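Beta subunit of photoactivated adenylyl cyclase (Beggiatoa sp. PS, PDB 5M2A) probably makes cyclic AMP from ATP under the control of blue light, which its flavin-binding BLUF domain senses for an adenylyl cyclase domain. Local coordinates at residues 150-155 with 256-261; 165-170 with 343-348; 308-313 with 328-333. All coordinates share one frame; numbering follows the deposited sequence.

All three contacts gather in the cyclase half of the chain, apart from the flavin-binding BLUF half. Contacts 1 and 3 lie on the same mixed sheet, their centres about 28 Å apart; contact 1 closes before contact 3 opens. Contact 2 joins helix 164-170, which follows strand 150-161 of contact 1, to helix 338-349, which follows strand 324-329 of contact 3. Its centre is about 37 Å from that of contact 1 and about 28 Å from that of contact 3, whose hairpin is nested inside the loop that contact 2 closes. The C-terminal helix is thus brought back against helix 164-170, where the L167 side chain lies about 8 Å from the bound magnesium ion.

Contact 1 of 3, residues 150-155 with 256-261; sequences QLVEKI and VIEGNM
Q150 begins the antiparallel pairing with E258 through two backbone bonds: Q150 N gives its hydrogen to E258 O, and E258 N returns one to Q150 O at 3.0 Å. The same Q150 O also takes a CA-H...O contact from I257, so one carbonyl serves two donors of the facing strand. L151 forms the non-hydrogen-bonded pair with I257, and their CA atoms draw in to 4.4 Å. With CG anti to the backbone N (chi1 -172°), L151 sends CD1 back over the partner strand, 3.8 Å from I257 CG1. V152 pairs with V256 through a nearly straight bond, V152 N to V256 O at 2.8 Å, and V256 N answers to V152 O. On the face shared with V256 and E258, the CG2 methyls of the two valines meet at 3.9 Å; beta-branched side chains suit this place, being compact and at ease in extended backbone. K154 then crosses V256 at about a right angle, its CG 3.6 Å from V256 CG2. Lysine suits the spot because its aliphatic part covers the valine while its amino group travels on toward E258. K154 NZ and E258 OE2 remain 4.3 Å apart, beyond a salt bridge, and one water joins them, accepting from NZ at 2.6 Å and donating to OE2. This carboxylate also has a long, weak ion pair with R133. G259, at the corner where the second strand turns, has backbone angles at which a CB would collide with the carbonyl before it. The two strands lie within the cyclase sheet: strand 205-211 flanks 150-161, strand 266-272 flanks 247-258, and V173 and V176 of the second subunit pack on L151 and I257 respectively.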
ATOM      1  N   GLN A 150      -3.978 -10.226 -15.022  1.00 35.52           N
ATOM      2  CA  GLN A 150      -4.084 -10.046 -16.463  1.00 37.05           C
ATOM      3  C   GLN A 150      -2.770  -9.502 -16.995  1.00 24.14           C
ATOM      4  O   GLN A 150      -2.118  -8.690 -16.336  1.00 25.37           O
ATOM      5  CB  GLN A 150      -5.229  -9.085 -16.831  1.00 44.46           C
ATOM      6  CG  GLN A 150      -6.621  -9.555 -16.429  1.00 49.98           C
ATOM      7  CD  GLN A 150      -7.173 -10.634 -17.351  1.00 61.82           C
ATOM      8  OE1 GLN A 150      -6.813 -10.709 -18.529  1.00 61.69           O
ATOM      9  NE2 GLN A 150      -8.050 -11.476 -16.814  1.00 64.83           N
ATOM     10  N   LEU A 151      -2.380  -9.957 -18.182  1.00 26.07           N
ATOM     11  CA  LEU A 151      -1.278  -9.333 -18.903  1.00 23.71           C
ATOM     12  C   LEU A 151      -1.816  -8.094 -19.608  1.00 23.74           C
ATOM     13  O   LEU A 151      -2.662  -8.203 -20.498  1.00 28.19           O
ATOM     14  CB  LEU A 151      -0.669 -10.302 -19.917  1.00 28.09           C
ATOM     15  CG  LEU A 151       0.609  -9.788 -20.588  1.00 33.79           C
ATOM     16  CD1 LEU A 151       1.746  -9.712 -19.580  1.00 32.52           C
ATOM     17  CD2 LEU A 151       1.009 -10.649 -21.782  1.00 35.06           C
ATOM     18  N   VAL A 152      -1.337  -6.920 -19.220  1.00 23.55           N
ATOM     19  CA  VAL A 152      -1.856  -5.680 -19.776  1.00 22.41           C
ATOM     20  C   VAL A 152      -0.693  -4.894 -20.364  1.00 23.65           C
ATOM     21  O   VAL A 152       0.469  -5.091 -20.005  1.00 24.38           O
ATOM     22  CB  VAL A 152      -2.615  -4.844 -18.722  1.00 26.42           C
ATOM     23  CG1 VAL A 152      -3.925  -5.531 -18.341  1.00 31.99           C
ATOM     24  CG2 VAL A 152      -1.759  -4.633 -17.496  1.00 31.21           C
ATOM     25  N   GLU A 153      -1.017  -4.008 -21.302  1.00 19.73           N
ATOM     26  CA  GLU A 153      -0.031  -3.099 -21.883  1.00 24.28           C
ATOM     27  C   GLU A 153      -0.030  -1.803 -21.076  1.00 20.61           C
ATOM     28  O   GLU A 153      -1.057  -1.126 -20.991  1.00 21.37           O
ATOM     29  CB  GLU A 153      -0.368  -2.829 -23.351  1.00 30.95           C
ATOM     30  CG  GLU A 153      -0.239  -4.054 -24.236  1.00 32.33           C
ATOM     31  CD  GLU A 153      -1.117  -4.001 -25.485  1.00 38.79           C
ATOM     32  OE1 GLU A 153      -2.238  -3.449 -25.422  1.00 41.96           O
ATOM     33  OE2 GLU A 153      -0.687  -4.521 -26.536  1.00 41.63           O
ATOM     34  N   LYS A 154       1.110  -1.458 -20.474  1.00 16.78           N
ATOM     35  CA  LYS A 154       1.169  -0.282 -19.622  1.00 18.94           C
ATOM     36  C   LYS A 154       2.429   0.521 -19.901  1.00 16.43           C
ATOM     37  O   LYS A 154       3.490  -0.032 -20.211  1.00 18.27           O
ATOM     38  CB  LYS A 154       1.180  -0.640 -18.119  1.00 21.81           C
ATOM     39  CG  LYS A 154      -0.097  -1.253 -17.577  1.00 24.66           C
ATOM     40  CD  LYS A 154      -1.206  -0.227 -17.491  1.00 26.36           C
ATOM     41  CE  LYS A 154      -2.294  -0.652 -16.506  1.00 32.16           C
ATOM     42  NZ  LYS A 154      -3.473   0.252 -16.613  1.00 27.97           N
ATOM     43  N   ILE A 155       2.298   1.831 -19.741  1.00 16.36           N
ATOM     44  CA  ILE A 155       3.446   2.716 -19.600  1.00 15.82           C
ATOM     45  C   ILE A 155       3.763   2.765 -18.120  1.00 16.88           C
ATOM     46  O   ILE A 155       2.887   3.072 -17.304  1.00 19.45           O
ATOM     47  CB  ILE A 155       3.152   4.122 -20.148  1.00 17.49           C
ATOM     48  CG1 ILE A 155       2.914   4.044 -21.660  1.00 22.40           C
ATOM     49  CG2 ILE A 155       4.310   5.088 -19.804  1.00 22.86           C
ATOM     50  CD1 ILE A 155       2.473   5.364 -22.304  1.00 22.90           C
ATOM     51  N   VAL A 256       2.880  -6.092 -18.836  1.00 23.89           N
ATOM     52  CA  VAL A 256       3.074  -6.285 -17.409  1.00 18.80           C
ATOM     53  C   VAL A 256       1.882  -7.055 -16.882  1.00 22.13           C
ATOM     54  O   VAL A 256       0.756  -6.887 -17.363  1.00 20.86           O
ATOM     55  CB  VAL A 256       3.249  -4.958 -16.640  1.00 27.88           C
ATOM     56  CG1 VAL A 256       4.521  -4.235 -17.101  1.00 28.32           C
ATOM     57  CG2 VAL A 256       2.040  -4.067 -16.818  1.00 28.44           C
ATOM     58  N   ILE A 257       2.145  -7.937 -15.936  1.00 20.26           N
ATOM     59  CA  ILE A 257       1.087  -8.651 -15.244  1.00 21.05           C
ATOM     60  C   ILE A 257       0.640  -7.771 -14.088  1.00 25.31           C
ATOM     61  O   ILE A 257       1.467  -7.301 -13.306  1.00 24.90           O
ATOM     62  CB  ILE A 257       1.580 -10.017 -14.750  1.00 22.25           C
ATOM     63  CG1 ILE A 257       2.057 -10.850 -15.939  1.00 23.27           C
ATOM     64  CG2 ILE A 257       0.472 -10.745 -13.981  1.00 23.33           C
ATOM     65  CD1 ILE A 257       2.688 -12.167 -15.532  1.00 39.11           C
ATOM     66  N   GLU A 258      -0.663  -7.527 -13.993  1.00 22.76           N
ATOM     67  CA  GLU A 258      -1.224  -6.694 -12.939  1.00 24.17           C
ATOM     68  C   GLU A 258      -2.194  -7.528 -12.120  1.00 24.04           C
ATOM     69  O   GLU A 258      -3.045  -8.222 -12.684  1.00 27.52           O
ATOM     70  CB  GLU A 258      -1.942  -5.465 -13.516  1.00 30.10           C
ATOM     71  CG  GLU A 258      -2.671  -4.643 -12.455  1.00 42.97           C
ATOM     72  CD  GLU A 258      -2.985  -3.219 -12.899  1.00 56.17           C
ATOM     73  OE1 GLU A 258      -2.524  -2.268 -12.225  1.00 58.58           O
ATOM     74  OE2 GLU A 258      -3.685  -3.049 -13.921  1.00 60.52           O
ATOM     75  N   GLY A 259      -2.054  -7.480 -10.805  1.00 29.85           N
ATOM     76  CA  GLY A 259      -2.956  -8.229  -9.956  1.00 30.37           C
ATOM     77  C   GLY A 259      -2.382  -8.469  -8.572  1.00 22.27           C
ATOM     78  O   GLY A 259      -1.360  -7.909  -8.185  1.00 25.97           O
ATOM     79  N   ASN A 260      -3.091  -9.315  -7.837  1.00 24.21           N
ATOM     80  CA  ASN A 260      -2.726  -9.656  -6.472  1.00 27.19           C
ATOM     81  C   ASN A 260      -1.569 -10.640  -6.474  1.00 26.17           C
ATOM     82  O   ASN A 260      -1.601 -11.636  -7.197  1.00 26.09           O
ATOM     83  CB  ASN A 260      -3.928 -10.276  -5.760  1.00 31.83           C
ATOM     84  CG  ASN A 260      -5.123  -9.358  -5.754  1.00 25.69           C
ATOM     85  OD1 ASN A 260      -4.983  -8.159  -5.522  1.00 29.00           O
ATOM     86  ND2 ASN A 260      -6.311  -9.913  -6.014  1.00 31.27           N
ATOM     87  N   MET A 261      -0.560 -10.372  -5.654  1.00 25.06           N
ATOM     88  CA  MET A 261       0.566 -11.280  -5.532  0.60 29.28           C
ATOM     89  C   MET A 261       1.030 -11.334  -4.086  1.00 31.14           C
ATOM     90  O   MET A 261       0.937 -10.356  -3.341  1.00 30.92           O
ATOM     91  CB  MET A 261       1.712 -10.872  -6.461  0.60 33.91           C
ATOM     92  CG  MET A 261       1.514 -11.367  -7.883  0.60 39.44           C
ATOM     93  SD  MET A 261       2.393 -10.375  -9.094  0.60 47.10           S
ATOM     94  CE  MET A 261       1.106  -9.273  -9.679  0.60 44.73           C
TER
HETATM   95  O   HOH W   1      -4.894  -0.614 -14.656  1.00 43.24           O

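Contact 2 of 3, residues 165-170 with 343-348; sequences STLTEK and QLIRQT
E169 and R346 form the salt bridge that ties these two almost parallel helical segments, whose axes come within 9.8 Å. R346 NH2 donates to E169 OE1 at 2.9 Å, nearly straight, and the oxygen lies at the edge of the guanidinium, in its plane; NH1 adds a weak bond to the same atom. Both bonds fall on OE1, consistent with the 73° between the carboxylate and guanidinium planes. E169, extended throughout with CG anti to the backbone N (chi1 -179°), has the length to span the gap, and the long arginine, bent at chi3, meets it.

Packing of carbon on the flat group comes from T166, whose CG2 sits 3.5 Å above one guanidinium face, toward its rim. Threonine is short enough to fit where the helices are closest. Purely apolar contact is left to L167 and I345, with CD2 and CG2 3.8 Å apart, on the buried side.

Like charges also approach: K170 NZ is 4.0 Å from R346 NH1. E350 probably offsets this, forming a salt bridge with K170 and a long, weak ion pair with R346.

A163 and L244 pack on I345, and L349 touches both L167 and K170. The C-terminal helix 338-349 thereby packs on helix 164-170, which follows strand 150-161 with D160 of the metal site; the L167 side chain is about 8 Å from the magnesium ion.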
ATOM      1  N   SER A 165      20.639  11.213  -1.861  1.00 23.38           N
ATOM      2  CA  SER A 165      21.595  10.768  -0.852  0.70 29.59           C
ATOM      3  C   SER A 165      22.257  11.950  -0.162  1.00 28.69           C
ATOM      4  O   SER A 165      22.523  11.900   1.043  1.00 30.19           O
ATOM      5  CB  SER A 165      22.656   9.857  -1.473  0.70 32.02           C
ATOM      6  OG  SER A 165      22.085   8.615  -1.838  0.70 38.58           O
ATOM      7  N   THR A 166      22.526  13.025  -0.900  1.00 28.13           N
ATOM      8  CA  THR A 166      23.132  14.198  -0.275  1.00 29.51           C
ATOM      9  C   THR A 166      22.136  14.896   0.644  1.00 26.80           C
ATOM     10  O   THR A 166      22.495  15.342   1.742  1.00 27.66           O
ATOM     11  CB  THR A 166      23.633  15.161  -1.349  1.00 32.27           C
ATOM     12  OG1 THR A 166      24.500  14.460  -2.257  1.00 32.89           O
ATOM     13  CG2 THR A 166      24.387  16.312  -0.717  1.00 38.40           C
ATOM     14  N   LEU A 167      20.882  15.006   0.203  1.00 26.21           N
ATOM     15  CA  LEU A 167      19.855  15.628   1.030  1.00 22.98           C
ATOM     16  C   LEU A 167      19.654  14.868   2.335  1.00 27.22           C
ATOM     17  O   LEU A 167      19.561  15.478   3.407  1.00 28.17           O
ATOM     18  CB  LEU A 167      18.544  15.708   0.248  1.00 24.79           C
ATOM     19  CG  LEU A 167      18.647  16.549  -1.026  1.00 28.54           C
ATOM     20  CD1 LEU A 167      17.413  16.364  -1.886  1.00 25.19           C
ATOM     21  CD2 LEU A 167      18.854  18.023  -0.700  1.00 26.97           C
ATOM     22  N   THR A 168      19.590  13.533   2.268  1.00 25.01           N
ATOM     23  CA  THR A 168      19.411  12.753   3.492  1.00 28.04           C
ATOM     24  C   THR A 168      20.645  12.802   4.375  1.00 32.76           C
ATOM     25  O   THR A 168      20.529  12.712   5.603  1.00 36.93           O
ATOM     26  CB  THR A 168      19.068  11.297   3.168  1.00 35.09           C
ATOM     27  OG1 THR A 168      20.077  10.732   2.322  1.00 36.04           O
ATOM     28  CG2 THR A 168      17.726  11.219   2.488  1.00 30.20           C
ATOM     29  N   GLU A 169      21.827  12.947   3.778  1.00 34.05           N
ATOM     30  CA  GLU A 169      23.046  13.028   4.574  1.00 31.95           C
ATOM     31  C   GLU A 169      23.164  14.352   5.317  1.00 34.77           C
ATOM     32  O   GLU A 169      23.686  14.385   6.436  1.00 39.06           O
ATOM     33  CB  GLU A 169      24.275  12.825   3.685  1.00 38.89           C
ATOM     34  CG  GLU A 169      25.590  12.871   4.452  1.00 46.48           C
ATOM     35  CD  GLU A 169      26.806  12.711   3.561  1.00 60.05           C
ATOM     36  OE1 GLU A 169      26.712  13.013   2.353  1.00 65.37           O
ATOM     37  OE2 GLU A 169      27.861  12.279   4.071  1.00 69.35           O
ATOM     38  N   LYS A 170      22.695  15.448   4.723  1.00 27.29           N
ATOM     39  CA  LYS A 170      22.921  16.772   5.284  1.00 29.43           C
ATOM     40  C   LYS A 170      21.705  17.376   5.980  1.00 25.87           C
ATOM     41  O   LYS A 170      21.872  18.318   6.762  1.00 30.70           O
ATOM     42  CB  LYS A 170      23.392  17.730   4.182  1.00 34.64           C
ATOM     43  CG  LYS A 170      24.709  17.328   3.516  1.00 40.80           C
ATOM     44  CD  LYS A 170      25.724  16.873   4.549  1.00 48.25           C
ATOM     45  CE  LYS A 170      27.137  16.854   3.990  1.00 58.22           C
ATOM     46  NZ  LYS A 170      27.840  18.155   4.202  1.00 61.41           N
ATOM     47  N   GLN A 343      26.740  19.307  -7.058  1.00 32.28           N
ATOM     48  CA  GLN A 343      27.777  19.984  -6.277  1.00 35.44           C
ATOM     49  C   GLN A 343      27.217  21.200  -5.550  1.00 32.15           C
ATOM     50  O   GLN A 343      27.617  21.496  -4.415  1.00 34.14           O
ATOM     51  CB  GLN A 343      28.924  20.435  -7.185  1.00 43.76           C
ATOM     52  CG  GLN A 343      29.688  19.353  -7.916  1.00 50.50           C
ATOM     53  CD  GLN A 343      30.697  19.951  -8.890  1.00 60.25           C
ATOM     54  OE1 GLN A 343      30.972  21.153  -8.853  1.00 65.53           O
ATOM     55  NE2 GLN A 343      31.243  19.120  -9.771  1.00 61.68           N
ATOM     56  N   LEU A 344      26.342  21.954  -6.219  1.00 35.67           N
ATOM     57  CA  LEU A 344      25.683  23.091  -5.589  1.00 39.31           C
ATOM     58  C   LEU A 344      24.822  22.643  -4.414  1.00 36.66           C
ATOM     59  O   LEU A 344      24.783  23.303  -3.372  1.00 39.37           O
ATOM     60  CB  LEU A 344      24.830  23.829  -6.618  1.00 41.08           C
ATOM     61  CG  LEU A 344      23.938  24.950  -6.078  1.00 47.26           C
ATOM     62  CD1 LEU A 344      24.779  26.191  -5.797  1.00 52.97           C
ATOM     63  CD2 LEU A 344      22.815  25.256  -7.045  1.00 48.13           C
ATOM     64  N   ILE A 345      24.118  21.523  -4.566  1.00 31.34           N
ATOM     65  CA  ILE A 345      23.298  21.009  -3.472  1.00 31.42           C
ATOM     66  C   ILE A 345      24.165  20.703  -2.255  1.00 38.02           C
ATOM     67  O   ILE A 345      23.890  21.165  -1.139  1.00 36.04           O
ATOM     68  CB  ILE A 345      22.497  19.785  -3.953  1.00 25.90           C
ATOM     69  CG1 ILE A 345      21.474  20.253  -4.992  1.00 24.37           C
ATOM     70  CG2 ILE A 345      21.842  19.068  -2.789  1.00 27.34           C
ATOM     71  CD1 ILE A 345      20.662  19.139  -5.658  1.00 24.32           C
ATOM     72  N   ARG A 346      25.268  19.982  -2.461  1.00 35.02           N
ATOM     73  CA  ARG A 346      26.161  19.678  -1.351  1.00 38.19           C
ATOM     74  C   ARG A 346      26.756  20.951  -0.752  1.00 41.44           C
ATOM     75  O   ARG A 346      26.806  21.107   0.471  1.00 43.81           O
ATOM     76  CB  ARG A 346      27.264  18.724  -1.808  1.00 35.84           C
ATOM     77  CG  ARG A 346      28.334  18.477  -0.757  1.00 44.27           C
ATOM     78  CD  ARG A 346      29.193  17.276  -1.113  1.00 52.42           C
ATOM     79  NE  ARG A 346      28.403  16.048  -1.146  1.00 55.48           N
ATOM     80  CZ  ARG A 346      28.109  15.321  -0.073  1.00 60.23           C
ATOM     81  NH1 ARG A 346      28.540  15.697   1.122  1.00 63.20           N
ATOM     82  NH2 ARG A 346      27.382  14.219  -0.197  1.00 61.61           N
ATOM     83  N   GLN A 347      27.192  21.884  -1.599  1.00 41.41           N
ATOM     84  CA  GLN A 347      27.803  23.107  -1.088  1.00 43.97           C
ATOM     85  C   GLN A 347      26.777  23.996  -0.391  1.00 39.35           C
ATOM     86  O   GLN A 347      27.097  24.661   0.601  1.00 40.64           O
ATOM     87  CB  GLN A 347      28.502  23.858  -2.223  1.00 46.06           C
ATOM     88  CG  GLN A 347      29.785  23.185  -2.682  1.00 56.93           C
ATOM     89  CD  GLN A 347      30.513  23.973  -3.758  1.00 64.46           C
ATOM     90  OE1 GLN A 347      29.892  24.540  -4.657  1.00 68.89           O
ATOM     91  NE2 GLN A 347      31.835  24.012  -3.667  1.00 67.97           N
ATOM     92  N   THR A 348      25.540  24.031  -0.895  1.00 33.97           N
ATOM     93  CA  THR A 348      24.491  24.782  -0.210  1.00 39.82           C
ATOM     94  C   THR A 348      24.254  24.229   1.192  1.00 38.97           C
ATOM     95  O   THR A 348      24.053  24.988   2.149  1.00 39.58           O
ATOM     96  CB  THR A 348      23.196  24.749  -1.025  1.00 41.10           C
ATOM     97  OG1 THR A 348      23.408  25.395  -2.286  1.00 39.86           O
ATOM     98  CG2 THR A 348      22.072  25.459  -0.285  1.00 42.62           C
TER

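Contact 3 of 3, residues 308-313 with 328-333; sequences TFINLG and TVNEAQ
T328 and I310 face each other as an antiparallel hydrogen-bonded pair: I310 N donates to T328 O, and T328 N to I310 O, each at 3.0 Å. Their side chains run alongside one another, T328 CG2 lying 3.8 Å from I310 CB. The same methyl receives CD1 of L312 at 3.6 Å, which comes across it obliquely. A threonine fits here because its two branches do different work: the methyl packs on I310 and L312, and OG1, anti to the backbone N (chi1 -173°), bonds to the carbonyl of L293. Replacing L312 by an alanine would probably leave T328 CG2 bare on that flank and open a gap beside L289, which the leucine also touches.

These residues belong to the beta hairpin of strands 309-315 and 324-329. One step along, F309 and V329 make the non-hydrogen-bonded pair, with F309 CD1 3.9 Å from V329 CG1; F295 of the next strand packs on the valine. T308 O then accepts from N330 N, where the second strand passes into a 3-10 turn, and I310 CD1 reaches over N330 CA at 3.8 Å. At the other end an Asx turn, G313 N to N311 OD1 at 2.8 Å, shapes the chain at G313, which has the positive phi that glycine accepts most easily, while N311 ND2 bonds to E325 of the partner strand.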
ATOM      1  N   THR A 308       8.894  16.959 -30.246  1.00 29.42           N
ATOM      2  CA  THR A 308      10.200  16.893 -30.901  1.00 31.35           C
ATOM      3  C   THR A 308      10.993  15.800 -30.195  1.00 30.82           C
ATOM      4  O   THR A 308      11.653  16.032 -29.181  1.00 25.66           O
ATOM      5  CB  THR A 308      10.912  18.237 -30.843  1.00 36.29           C
ATOM      6  OG1 THR A 308      10.127  19.220 -31.527  1.00 41.43           O
ATOM      7  CG2 THR A 308      12.284  18.140 -31.499  1.00 42.37           C
ATOM      8  N   PHE A 309      10.915  14.587 -30.731  1.00 30.92           N
ATOM      9  CA  PHE A 309      11.599  13.461 -30.118  1.00 30.25           C
ATOM     10  C   PHE A 309      13.085  13.520 -30.446  1.00 32.75           C
ATOM     11  O   PHE A 309      13.484  13.863 -31.566  1.00 28.19           O
ATOM     12  CB  PHE A 309      11.003  12.136 -30.592  1.00 23.84           C
ATOM     13  CG  PHE A 309       9.615  11.863 -30.066  1.00 25.28           C
ATOM     14  CD1 PHE A 309       9.412  11.531 -28.742  1.00 24.88           C
ATOM     15  CD2 PHE A 309       8.516  11.905 -30.924  1.00 33.47           C
ATOM     16  CE1 PHE A 309       8.125  11.265 -28.265  1.00 23.00           C
ATOM     17  CE2 PHE A 309       7.235  11.637 -30.459  1.00 24.65           C
ATOM     18  CZ  PHE A 309       7.041  11.319 -29.123  1.00 21.55           C
ATOM     19  N   ILE A 310      13.902  13.191 -29.455  1.00 25.68           N
ATOM     20  CA  ILE A 310      15.352  13.240 -29.563  1.00 24.77           C
ATOM     21  C   ILE A 310      15.888  11.861 -29.218  1.00 24.79           C
ATOM     22  O   ILE A 310      15.572  11.316 -28.153  1.00 24.40           O
ATOM     23  CB  ILE A 310      15.947  14.316 -28.636  1.00 29.10           C
ATOM     24  CG1 ILE A 310      15.547  15.711 -29.130  1.00 40.64           C
ATOM     25  CG2 ILE A 310      17.463  14.170 -28.564  1.00 29.24           C
ATOM     26  CD1 ILE A 310      15.996  16.843 -28.236  1.00 42.24           C
ATOM     27  N   ASN A 311      16.673  11.286 -30.124  1.00 28.79           N
ATOM     28  CA  ASN A 311      17.234   9.962 -29.894  1.00 31.70           C
ATOM     29  C   ASN A 311      18.527  10.081 -29.096  1.00 30.17           C
ATOM     30  O   ASN A 311      19.498  10.695 -29.558  1.00 30.47           O
ATOM     31  CB  ASN A 311      17.481   9.242 -31.216  1.00 37.43           C
ATOM     32  CG  ASN A 311      17.948   7.819 -31.015  1.00 44.42           C
ATOM     33  OD1 ASN A 311      19.106   7.574 -30.672  1.00 42.52           O
ATOM     34  ND2 ASN A 311      17.044   6.868 -31.213  1.00 53.25           N
ATOM     35  N   LEU A 312      18.544   9.474 -27.911  1.00 28.32           N
ATOM     36  CA  LEU A 312      19.695   9.495 -27.022  1.00 32.11           C
ATOM     37  C   LEU A 312      20.549   8.238 -27.144  1.00 32.24           C
ATOM     38  O   LEU A 312      21.362   7.959 -26.256  1.00 37.33           O
ATOM     39  CB  LEU A 312      19.230   9.693 -25.578  1.00 28.62           C
ATOM     40  CG  LEU A 312      18.461  10.999 -25.379  1.00 26.11           C
ATOM     41  CD1 LEU A 312      17.959  11.126 -23.953  1.00 23.81           C
ATOM     42  CD2 LEU A 312      19.352  12.184 -25.748  1.00 31.19           C
ATOM     43  N   GLY A 313      20.365   7.467 -28.216  1.00 34.95           N
ATOM     44  CA  GLY A 313      21.221   6.330 -28.495  1.00 33.76           C
ATOM     45  C   GLY A 313      20.840   5.096 -27.698  1.00 38.93           C
ATOM     46  O   GLY A 313      19.938   5.099 -26.861  1.00 37.01           O
ATOM     47  N   THR A 328      13.930  11.055 -25.621  1.00 20.74           N
ATOM     48  CA  THR A 328      13.409  12.113 -24.781  1.00 21.06           C
ATOM     49  C   THR A 328      12.645  13.075 -25.678  1.00 20.13           C
ATOM     50  O   THR A 328      12.467  12.825 -26.875  1.00 21.51           O
ATOM     51  CB  THR A 328      14.539  12.802 -24.008  1.00 18.61           C
ATOM     52  OG1 THR A 328      13.974  13.727 -23.073  1.00 22.57           O
ATOM     53  CG2 THR A 328      15.462  13.551 -24.956  1.00 19.58           C
ATOM     54  N   VAL A 329      12.161  14.164 -25.090  1.00 23.72           N
ATOM     55  CA  VAL A 329      11.581  15.257 -25.857  1.00 24.11           C
ATOM     56  C   VAL A 329      12.396  16.516 -25.599  1.00 23.83           C
ATOM     57  O   VAL A 329      13.005  16.678 -24.537  1.00 22.26           O
ATOM     58  CB  VAL A 329      10.081  15.482 -25.536  1.00 23.08           C
ATOM     59  CG1 VAL A 329       9.252  14.240 -25.950  1.00 20.28           C
ATOM     60  CG2 VAL A 329       9.864  15.792 -24.054  1.00 21.73           C
ATOM     61  N   ASN A 330      12.432  17.397 -26.605  1.00 24.05           N
ATOM     62  CA  ASN A 330      13.196  18.635 -26.486  1.00 23.97           C
ATOM     63  C   ASN A 330      12.779  19.430 -25.251  1.00 22.24           C
ATOM     64  O   ASN A 330      13.620  20.043 -24.579  1.00 27.29           O
ATOM     65  CB  ASN A 330      13.014  19.468 -27.754  1.00 26.71           C
ATOM     66  CG  ASN A 330      13.871  20.723 -27.762  1.00 34.78           C
ATOM     67  OD1 ASN A 330      13.354  21.842 -27.779  1.00 40.87           O
ATOM     68  ND2 ASN A 330      15.182  20.542 -27.754  1.00 33.75           N
ATOM     69  N   GLU A 331      11.484  19.426 -24.932  1.00 24.37           N
ATOM     70  CA  GLU A 331      10.983  20.173 -23.779  1.00 24.99           C
ATOM     71  C   GLU A 331      11.574  19.696 -22.449  1.00 26.65           C
ATOM     72  O   GLU A 331      11.529  20.444 -21.466  1.00 27.44           O
ATOM     73  CB  GLU A 331       9.450  20.079 -23.717  1.00 29.99           C
ATOM     74  CG  GLU A 331       8.710  20.756 -24.871  1.00 42.22           C
ATOM     75  CD  GLU A 331       8.861  22.271 -24.870  1.00 47.87           C
ATOM     76  OE1 GLU A 331       8.874  22.876 -23.779  1.00 50.28           O
ATOM     77  OE2 GLU A 331       8.970  22.861 -25.966  1.00 56.35           O
ATOM     78  N   ALA A 332      12.126  18.484 -22.388  1.00 20.89           N
ATOM     79  CA  ALA A 332      12.687  17.961 -21.146  1.00 19.94           C
ATOM     80  C   ALA A 332      14.141  18.375 -20.931  1.00 23.47           C
ATOM     81  O   ALA A 332      14.758  17.947 -19.949  1.00 20.81           O
ATOM     82  CB  ALA A 332      12.581  16.435 -21.105  1.00 20.54           C
ATOM     83  N   GLN A 333      14.698  19.185 -21.829  1.00 21.60           N
ATOM     84  CA  GLN A 333      16.096  19.579 -21.727  1.00 25.95           C
ATOM     85  C   GLN A 333      16.352  20.321 -20.425  1.00 26.90           C
ATOM     86  O   GLN A 333      15.530  21.134 -19.990  1.00 24.43           O
ATOM     87  CB  GLN A 333      16.478  20.470 -22.911  1.00 27.76           C
ATOM     88  CG  GLN A 333      17.955  20.802 -22.993  1.00 42.31           C
ATOM     89  CD  GLN A 333      18.252  21.880 -24.026  1.00 58.08           C
ATOM     90  OE1 GLN A 333      17.859  23.040 -23.861  1.00 62.30           O
ATOM     91  NE2 GLN A 333      18.944  21.500 -25.098  1.00 57.50           N
TER